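Local coordinates for putative endonuclease/exonuclease/phosphatase family protein (Bacteroides thetaiotaomicron, PDB 3MPR) that probably acts as a metal-dependent nuclease or related phosphoesterase of the DNase I-like endonuclease/exonuclease/phosphatase family, its exact substrate unknown, at residues A[209-214]-A[221-226]; A[241-246]-A[279-284]. All blocks are in the same frame, centred on the assembly; numbering follows the deposited sequence.

Contact 1 of 2, residues A[209-214]-A[221-226]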
ATOM      1  N   ALA A 209       1.392   1.622  10.857  1.00  4.71           N
ATOM      2  CA  ALA A 209       1.011   0.408  11.569  1.00 12.72           C
ATOM      3  C   ALA A 209      -0.387   0.538  12.149  1.00  8.88           C
ATOM      4  O   ALA A 209      -0.542   0.863  13.315  1.00 10.36           O
ATOM      5  CB  ALA A 209       2.014   0.114  12.678  1.00 14.14           C
ATOM      6  N   LEU A 210      -1.393   0.288  11.316  1.00  7.10           N
ATOM      7  CA  LEU A 210      -2.786   0.444  11.714  1.00  7.81           C
ATOM      8  C   LEU A 210      -3.278  -0.801  12.403  1.00  9.09           C
ATOM      9  O   LEU A 210      -4.417  -0.852  12.855  1.00 10.48           O
ATOM     10  CB  LEU A 210      -3.659   0.739  10.498  1.00  9.49           C
ATOM     11  CG  LEU A 210      -3.247   2.005   9.735  1.00  9.41           C
ATOM     12  CD1 LEU A 210      -4.125   2.152   8.504  1.00 11.84           C
ATOM     13  CD2 LEU A 210      -3.373   3.206  10.634  1.00  9.53           C
ATOM     14  N   ASN A 211      -2.408  -1.805  12.482  1.00  7.71           N
ATOM     15  CA  ASN A 211      -2.746  -3.054  13.137  1.00 10.80           C
ATOM     16  C   ASN A 211      -1.466  -3.826  13.448  1.00 10.85           C
ATOM     17  O   ASN A 211      -0.384  -3.481  12.950  1.00 10.35           O
ATOM     18  CB  ASN A 211      -3.655  -3.897  12.235  1.00  6.34           C
ATOM     19  CG  ASN A 211      -4.754  -4.609  13.010  1.00 12.50           C
ATOM     20  OD1 ASN A 211      -4.496  -5.205  14.050  1.00 12.15           O
ATOM     21  ND2 ASN A 211      -5.995  -4.536  12.507  1.00 11.29           N
ATOM     22  N   GLY A 212      -1.599  -4.855  14.277  1.00 10.65           N
ATOM     23  CA  GLY A 212      -0.554  -5.850  14.450  1.00  7.33           C
ATOM     24  C   GLY A 212      -0.601  -6.810  13.278  1.00 10.05           C
ATOM     25  O   GLY A 212      -1.244  -6.525  12.267  1.00  9.94           O
ATOM     26  N   THR A 213       0.051  -7.964  13.398  1.00  9.12           N
ATOM     27  CA  THR A 213       0.258  -8.777  12.210  1.00 10.00           C
ATOM     28  C   THR A 213      -0.640 -10.006  12.066  1.00 10.38           C
ATOM     29  O   THR A 213      -0.828 -10.491  10.955  1.00 12.09           O
ATOM     30  CB  THR A 213       1.734  -9.178  12.046  1.00 10.34           C
ATOM     31  OG1 THR A 213       2.107 -10.081  13.096  1.00 12.36           O
ATOM     32  CG2 THR A 213       2.614  -7.929  12.093  1.00  9.37           C
ATOM     33  N   PHE A 214      -1.202 -10.507  13.162  1.00  9.91           N
ATOM     34  CA  PHE A 214      -2.164 -11.612  13.056  1.00  7.72           C
ATOM     35  C   PHE A 214      -3.602 -11.092  13.028  1.00 11.79           C
ATOM     36  O   PHE A 214      -3.958 -10.207  13.807  1.00 10.76           O
ATOM     37  CB  PHE A 214      -1.974 -12.592  14.223  1.00  7.53           C
ATOM     38  CG  PHE A 214      -2.827 -13.848  14.117  1.00 10.35           C
ATOM     39  CD1 PHE A 214      -2.730 -14.681  13.017  1.00 11.21           C
ATOM     40  CD2 PHE A 214      -3.702 -14.193  15.138  1.00 15.70           C
ATOM     41  CE1 PHE A 214      -3.508 -15.832  12.921  1.00 11.15           C
ATOM     42  CE2 PHE A 214      -4.477 -15.341  15.053  1.00 14.94           C
ATOM     43  CZ  PHE A 214      -4.383 -16.154  13.946  1.00 12.59           C
ATOM     44  N   SER A 221     -10.528  -7.422  13.492  1.00 11.15           N
ATOM     45  CA  SER A 221      -9.653  -7.634  14.637  1.00 10.43           C
ATOM     46  C   SER A 221      -8.687  -6.482  14.844  1.00 12.48           C
ATOM     47  O   SER A 221      -8.325  -5.772  13.906  1.00 11.53           O
ATOM     48  CB  SER A 221      -8.853  -8.936  14.480  1.00 13.03           C
ATOM     49  OG  SER A 221      -7.830  -8.768  13.504  1.00 13.05           O
ATOM     50  N   PHE A 222      -8.254  -6.311  16.088  1.00  9.59           N
ATOM     51  CA  PHE A 222      -7.166  -5.401  16.376  1.00  9.76           C
ATOM     52  C   PHE A 222      -6.276  -5.963  17.472  1.00 11.51           C
ATOM     53  O   PHE A 222      -6.763  -6.563  18.430  1.00 11.19           O
ATOM     54  CB  PHE A 222      -7.670  -4.017  16.801  1.00  9.12           C
ATOM     55  CG  PHE A 222      -6.548  -3.070  17.128  1.00 10.91           C
ATOM     56  CD1 PHE A 222      -5.847  -2.442  16.108  1.00  9.89           C
ATOM     57  CD2 PHE A 222      -6.153  -2.857  18.441  1.00 13.03           C
ATOM     58  CE1 PHE A 222      -4.774  -1.600  16.397  1.00 10.46           C
ATOM     59  CE2 PHE A 222      -5.092  -2.010  18.736  1.00 16.93           C
ATOM     60  CZ  PHE A 222      -4.408  -1.377  17.713  1.00 14.46           C
ATOM     61  N   THR A 223      -4.974  -5.750  17.326  1.00 12.10           N
ATOM     62  CA  THR A 223      -4.014  -6.066  18.385  1.00 12.23           C
ATOM     63  C   THR A 223      -2.765  -5.225  18.215  1.00  9.51           C
ATOM     64  O   THR A 223      -2.455  -4.777  17.099  1.00 10.84           O
ATOM     65  CB  THR A 223      -3.617  -7.552  18.375  1.00 17.34           C
ATOM     66  OG1 THR A 223      -2.743  -7.817  19.480  1.00 19.88           O
ATOM     67  CG2 THR A 223      -2.894  -7.901  17.077  1.00 14.39           C
ATOM     68  N   GLU A 224      -2.059  -4.979  19.321  1.00  7.26           N
ATOM     69  CA  GLU A 224      -0.731  -4.387  19.244  1.00  9.48           C
ATOM     70  C   GLU A 224       0.355  -5.463  19.231  1.00  9.53           C
ATOM     71  O   GLU A 224       1.544  -5.149  19.186  1.00 12.94           O
ATOM     72  CB  GLU A 224      -0.493  -3.409  20.400  1.00 20.44           C
ATOM     73  CG  GLU A 224      -1.343  -2.147  20.311  1.00 30.50           C
ATOM     74  CD  GLU A 224      -1.010  -1.137  21.398  1.00 40.84           C
ATOM     75  OE1 GLU A 224      -1.360  -1.390  22.570  1.00 43.02           O
ATOM     76  OE2 GLU A 224      -0.395  -0.094  21.080  1.00 43.39           O
ATOM     77  N   SER A 225      -0.043  -6.728  19.287  1.00 11.26           N
ATOM     78  CA  SER A 225       0.940  -7.814  19.186  1.00 11.69           C
ATOM     79  C   SER A 225       1.469  -7.902  17.758  1.00 12.12           C
ATOM     80  O   SER A 225       0.700  -7.856  16.809  1.00 12.95           O
ATOM     81  CB  SER A 225       0.313  -9.163  19.560  1.00 18.80           C
ATOM     82  OG  SER A 225       0.058  -9.242  20.956  1.00 22.15           O
ATOM     83  N   ARG A 226       2.781  -8.035  17.617  1.00 11.73           N
ATOM     84  CA  ARG A 226       3.398  -8.318  16.330  1.00  9.50           C
ATOM     85  C   ARG A 226       4.061  -9.692  16.460  1.00  9.78           C
ATOM     86  O   ARG A 226       4.897  -9.909  17.348  1.00  9.99           O
ATOM     87  CB  ARG A 226       4.434  -7.240  15.981  1.00 14.23           C
ATOM     88  CG  ARG A 226       3.916  -5.794  16.165  1.00 13.08           C
ATOM     89  CD  ARG A 226       4.924  -4.747  15.697  1.00  9.10           C
ATOM     90  NE  ARG A 226       6.241  -4.914  16.298  1.00 12.83           N
ATOM     91  CZ  ARG A 226       6.586  -4.480  17.508  1.00 16.00           C
ATOM     92  NH1 ARG A 226       5.713  -3.831  18.266  1.00 18.06           N
ATOM     93  NH2 ARG A 226       7.816  -4.681  17.951  1.00 10.60           N
TER
HETATM   94  O   HOH W   1      -5.466  -7.866  14.346  1.00 11.33           O
HETATM   95  O   HOH W   2      -0.295 -10.220  15.909  1.00 15.09           O
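The side-chain amide of N211 reaches across to the backbone of S221-T223 and makes most of the polar links between the two segments. Its ND2 donates to S221 O at 3.0 Å, an almost straight bond (177°) with the acceptor in the plane of the amide. On the other branch, OD1 accepts weakly from T223 N and, within its own segment, from G212 N. A water adds a stronger bond, donating to N211 OD1 and to F214 O (2.8 Å each) while accepting from S221 OG, so the amide is gripped at both ends and its flip state is set. The N211 amide runs past the F222 ring the other way, OD1 near CD1 and the planes 39° apart, and L210 O lies at the ring edge, 3.6 Å from F222 CE1. With CG anti to the backbone N (chi1 179°), the F222 ring is swung back toward the L210 carbonyl and the N211 amide.

Further along, G212 lets the backbones close in: its N bonds weakly to T223 O, and its CA sits 3.3 Å from S225 O in a CA-H...O contact. S225 O also takes a weak bond from T213 N and a 2.7 Å bond from a second water, which accepts from F214 N. Behind this, T223 OG1 receives S225 N at 2.9 Å, an ST turn at the bend just before S225 O.

R249 of the second subunit donates to S221 O as well. Both segments belong to the loop between strands 206-208 and 228-232, the outer strand of one sheet and a strand of the other, and R226 packs on Y241 of strand 237-243.

Contact 2 of 2, residues A[241-246]-A[279-284]; sequences YGVLTD and DHFPVK
G242 and K284 form an antiparallel hydrogen-bonded pair in which each backbone N-H finds the other's carbonyl: G242 N to K284 O at 2.9 Å, and K284 N to G242 O at 2.8 Å, nearly straight at 178°. One step on, V243 and V283 are a non-hydrogen-bonded pair; V243, like Y241, makes its backbone hydrogen bonds with Y208 of strand 206-208, on the other edge of strand 237-243, and Y241 also bonds to Y206. The ladder joins the end of strand 237-243 to the start of strand 283-289, neighbours in one of the two sheets that make up the DNase I-like sandwich. Just past it, L244 N donates to P282 O at 3.2 Å. Lacking an N-H, P282 takes part through its carbonyl, which V243 CA also approaches. On the V243 and V283 face, V283 CG1 meets the Y241 ring obliquely at 3.5 Å from CE2, while V243 CG1, anti to its own N (chi1 174°), crosses F281 at about a right angle, 3.5 Å from CB. T245 CG2 lies over one face of the F281 ring. L244 CB rests against P282 CG at 3.7 Å, on the side where M38 of helix 28-41 also packs. Two polar ends are satisfied outside the pair: K284 NZ, ending an extended chain, donates to H42 O, and T245 OG1 bonds to T247 N of the second subunit.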
ATOM      1  N   TYR A 241       8.297   1.141   7.490  1.00  7.24           N
ATOM      2  CA  TYR A 241       7.654  -0.096   7.891  1.00  6.79           C
ATOM      3  C   TYR A 241       6.163   0.111   7.663  1.00  4.42           C
ATOM      4  O   TYR A 241       5.608   1.161   8.012  1.00  6.25           O
ATOM      5  CB  TYR A 241       7.943  -0.356   9.374  1.00  7.88           C
ATOM      6  CG  TYR A 241       7.111  -1.437  10.054  1.00 10.22           C
ATOM      7  CD1 TYR A 241       5.794  -1.184  10.452  1.00 10.33           C
ATOM      8  CD2 TYR A 241       7.651  -2.693  10.331  1.00  9.66           C
ATOM      9  CE1 TYR A 241       5.039  -2.150  11.092  1.00  8.42           C
ATOM     10  CE2 TYR A 241       6.902  -3.678  10.989  1.00  7.79           C
ATOM     11  CZ  TYR A 241       5.602  -3.400  11.364  1.00  7.77           C
ATOM     12  OH  TYR A 241       4.841  -4.357  12.001  1.00 11.24           O
ATOM     13  N   GLY A 242       5.515  -0.877   7.065  1.00  6.62           N
ATOM     14  CA  GLY A 242       4.076  -0.830   6.891  1.00  9.21           C
ATOM     15  C   GLY A 242       3.440  -2.191   7.106  1.00  9.09           C
ATOM     16  O   GLY A 242       4.000  -3.219   6.743  1.00  7.61           O
ATOM     17  N   VAL A 243       2.274  -2.192   7.739  1.00  6.60           N
ATOM     18  CA  VAL A 243       1.402  -3.356   7.742  1.00  5.69           C
ATOM     19  C   VAL A 243       0.287  -3.092   6.737  1.00  6.34           C
ATOM     20  O   VAL A 243      -0.424  -2.084   6.828  1.00 11.67           O
ATOM     21  CB  VAL A 243       0.806  -3.586   9.142  1.00 10.36           C
ATOM     22  CG1 VAL A 243      -0.199  -4.703   9.115  1.00 15.29           C
ATOM     23  CG2 VAL A 243       1.916  -3.892  10.143  1.00  9.54           C
ATOM     24  N   LEU A 244       0.130  -3.991   5.772  1.00  7.71           N
ATOM     25  CA  LEU A 244      -0.824  -3.770   4.690  1.00  6.13           C
ATOM     26  C   LEU A 244      -2.150  -4.464   5.015  1.00  8.54           C
ATOM     27  O   LEU A 244      -2.232  -5.690   5.070  1.00  9.90           O
ATOM     28  CB  LEU A 244      -0.235  -4.269   3.366  1.00  4.42           C
ATOM     29  CG  LEU A 244       1.212  -3.761   3.155  1.00  8.67           C
ATOM     30  CD1 LEU A 244       1.812  -4.256   1.842  1.00  6.74           C
ATOM     31  CD2 LEU A 244       1.275  -2.236   3.226  1.00 12.74           C
ATOM     32  N   THR A 245      -3.182  -3.658   5.227  1.00  6.40           N
ATOM     33  CA  THR A 245      -4.481  -4.140   5.694  1.00  5.95           C
ATOM     34  C   THR A 245      -5.481  -4.369   4.556  1.00 11.68           C
ATOM     35  O   THR A 245      -6.681  -4.543   4.802  1.00  9.74           O
ATOM     36  CB  THR A 245      -5.089  -3.133   6.713  1.00  6.85           C
ATOM     37  OG1 THR A 245      -5.259  -1.847   6.101  1.00  9.21           O
ATOM     38  CG2 THR A 245      -4.161  -2.984   7.923  1.00  8.12           C
ATOM     39  N   ASP A 246      -4.979  -4.394   3.320  1.00  6.64           N
ATOM     40  CA  ASP A 246      -5.835  -4.461   2.136  1.00  8.80           C
ATOM     41  C   ASP A 246      -6.807  -5.621   2.303  1.00  8.23           C
ATOM     42  O   ASP A 246      -6.419  -6.685   2.793  1.00  7.97           O
ATOM     43  CB  ASP A 246      -5.015  -4.718   0.863  1.00  4.24           C
ATOM     44  CG  ASP A 246      -3.889  -3.721   0.644  1.00 12.72           C
ATOM     45  OD1 ASP A 246      -3.283  -3.237   1.625  1.00 10.84           O
ATOM     46  OD2 ASP A 246      -3.572  -3.471  -0.545  1.00 11.08           O
ATOM     47  N   ASP A 279      -4.547 -14.994   6.885  1.00 13.41           N
ATOM     48  CA  ASP A 279      -4.877 -14.740   8.284  1.00 11.80           C
ATOM     49  C   ASP A 279      -3.784 -13.960   9.020  1.00  8.80           C
ATOM     50  O   ASP A 279      -3.895 -13.690  10.221  1.00  8.91           O
ATOM     51  CB  ASP A 279      -5.328 -16.008   9.030  1.00 12.68           C
ATOM     52  CG  ASP A 279      -4.216 -17.010   9.227  1.00 14.84           C
ATOM     53  OD1 ASP A 279      -3.200 -16.939   8.505  1.00 17.35           O
ATOM     54  OD2 ASP A 279      -4.373 -17.879  10.113  1.00 15.43           O
ATOM     55  N   HIS A 280      -2.740 -13.571   8.289  1.00  8.80           N
ATOM     56  CA  HIS A 280      -1.851 -12.507   8.760  1.00  8.77           C
ATOM     57  C   HIS A 280      -1.929 -11.336   7.779  1.00  9.70           C
ATOM     58  O   HIS A 280      -2.388 -11.490   6.641  1.00  7.85           O
ATOM     59  CB  HIS A 280      -0.398 -12.976   8.813  1.00  8.24           C
ATOM     60  CG  HIS A 280      -0.135 -14.066   9.806  1.00  8.71           C
ATOM     61  ND1 HIS A 280      -0.733 -15.309   9.737  1.00 15.40           N
ATOM     62  CD2 HIS A 280       0.701 -14.110  10.869  1.00  6.94           C
ATOM     63  CE1 HIS A 280      -0.286 -16.065  10.728  1.00  6.91           C
ATOM     64  NE2 HIS A 280       0.587 -15.360  11.427  1.00 14.31           N
ATOM     65  N   PHE A 281      -1.455 -10.174   8.214  1.00  6.06           N
ATOM     66  CA  PHE A 281      -1.179  -9.083   7.283  1.00  9.33           C
ATOM     67  C   PHE A 281       0.283  -9.152   6.872  1.00  9.73           C
ATOM     68  O   PHE A 281       1.123  -9.480   7.693  1.00  8.81           O
ATOM     69  CB  PHE A 281      -1.437  -7.736   7.944  1.00  9.53           C
ATOM     70  CG  PHE A 281      -2.873  -7.519   8.326  1.00 11.55           C
ATOM     71  CD1 PHE A 281      -3.872  -7.621   7.377  1.00  7.58           C
ATOM     72  CD2 PHE A 281      -3.221  -7.210   9.628  1.00 14.82           C
ATOM     73  CE1 PHE A 281      -5.192  -7.425   7.716  1.00  6.93           C
ATOM     74  CE2 PHE A 281      -4.549  -7.016   9.973  1.00 11.74           C
ATOM     75  CZ  PHE A 281      -5.529  -7.128   9.014  1.00  8.97           C
ATOM     76  N   PRO A 282       0.593  -8.811   5.607  1.00  7.81           N
ATOM     77  CA  PRO A 282       2.009  -8.720   5.230  1.00  7.01           C
ATOM     78  C   PRO A 282       2.702  -7.566   5.944  1.00  8.44           C
ATOM     79  O   PRO A 282       2.100  -6.529   6.194  1.00  7.54           O
ATOM     80  CB  PRO A 282       1.964  -8.439   3.725  1.00  7.09           C
ATOM     81  CG  PRO A 282       0.629  -7.879   3.466  1.00 10.62           C
ATOM     82  CD  PRO A 282      -0.309  -8.469   4.491  1.00  6.24           C
ATOM     83  N   VAL A 283       3.971  -7.763   6.278  1.00 11.45           N
ATOM     84  CA  VAL A 283       4.784  -6.686   6.796  1.00  7.70           C
ATOM     85  C   VAL A 283       5.726  -6.269   5.669  1.00  7.95           C
ATOM     86  O   VAL A 283       6.448  -7.099   5.129  1.00  7.41           O
ATOM     87  CB  VAL A 283       5.626  -7.146   8.004  1.00  9.68           C
ATOM     88  CG1 VAL A 283       6.640  -6.070   8.387  1.00  8.02           C
ATOM     89  CG2 VAL A 283       4.725  -7.505   9.200  1.00  6.55           C
ATOM     90  N   LYS A 284       5.701  -4.992   5.303  1.00  7.38           N
ATOM     91  CA  LYS A 284       6.526  -4.510   4.199  1.00  6.91           C
ATOM     92  C   LYS A 284       7.543  -3.506   4.730  1.00  5.79           C
ATOM     93  O   LYS A 284       7.177  -2.540   5.402  1.00  7.02           O
ATOM     94  CB  LYS A 284       5.653  -3.866   3.111  1.00  8.37           C
ATOM     95  CG  LYS A 284       6.450  -3.106   2.069  1.00 11.11           C
ATOM     96  CD  LYS A 284       5.564  -2.408   1.053  1.00 12.18           C
ATOM     97  CE  LYS A 284       6.340  -1.312   0.314  1.00 13.88           C
ATOM     98  NZ  LYS A 284       5.590  -0.788  -0.889  1.00  8.44           N
TER

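Overall arrangement
Followed from the N terminus, the chain leaves strand 206-208 and makes contact 1, whose two segments close a short loop of six intervening residues before strand 228-232. Strand 237-243 then leads into contact 2, which brings 279-284 back beside 241-246 across 32 residues, including the small two-stranded antiparallel sheet 248-251/272-275. The closures follow in series, neither enclosing the other, yet their centres lie about 9 Å apart. They meet where T213 O probably accepts from F281 N (2.8 Å) and G212 O packs against F281 CD2. The loop linking the two sheets is thereby joined to the approach to strand 283-289, and both contacts also touch the second subunit.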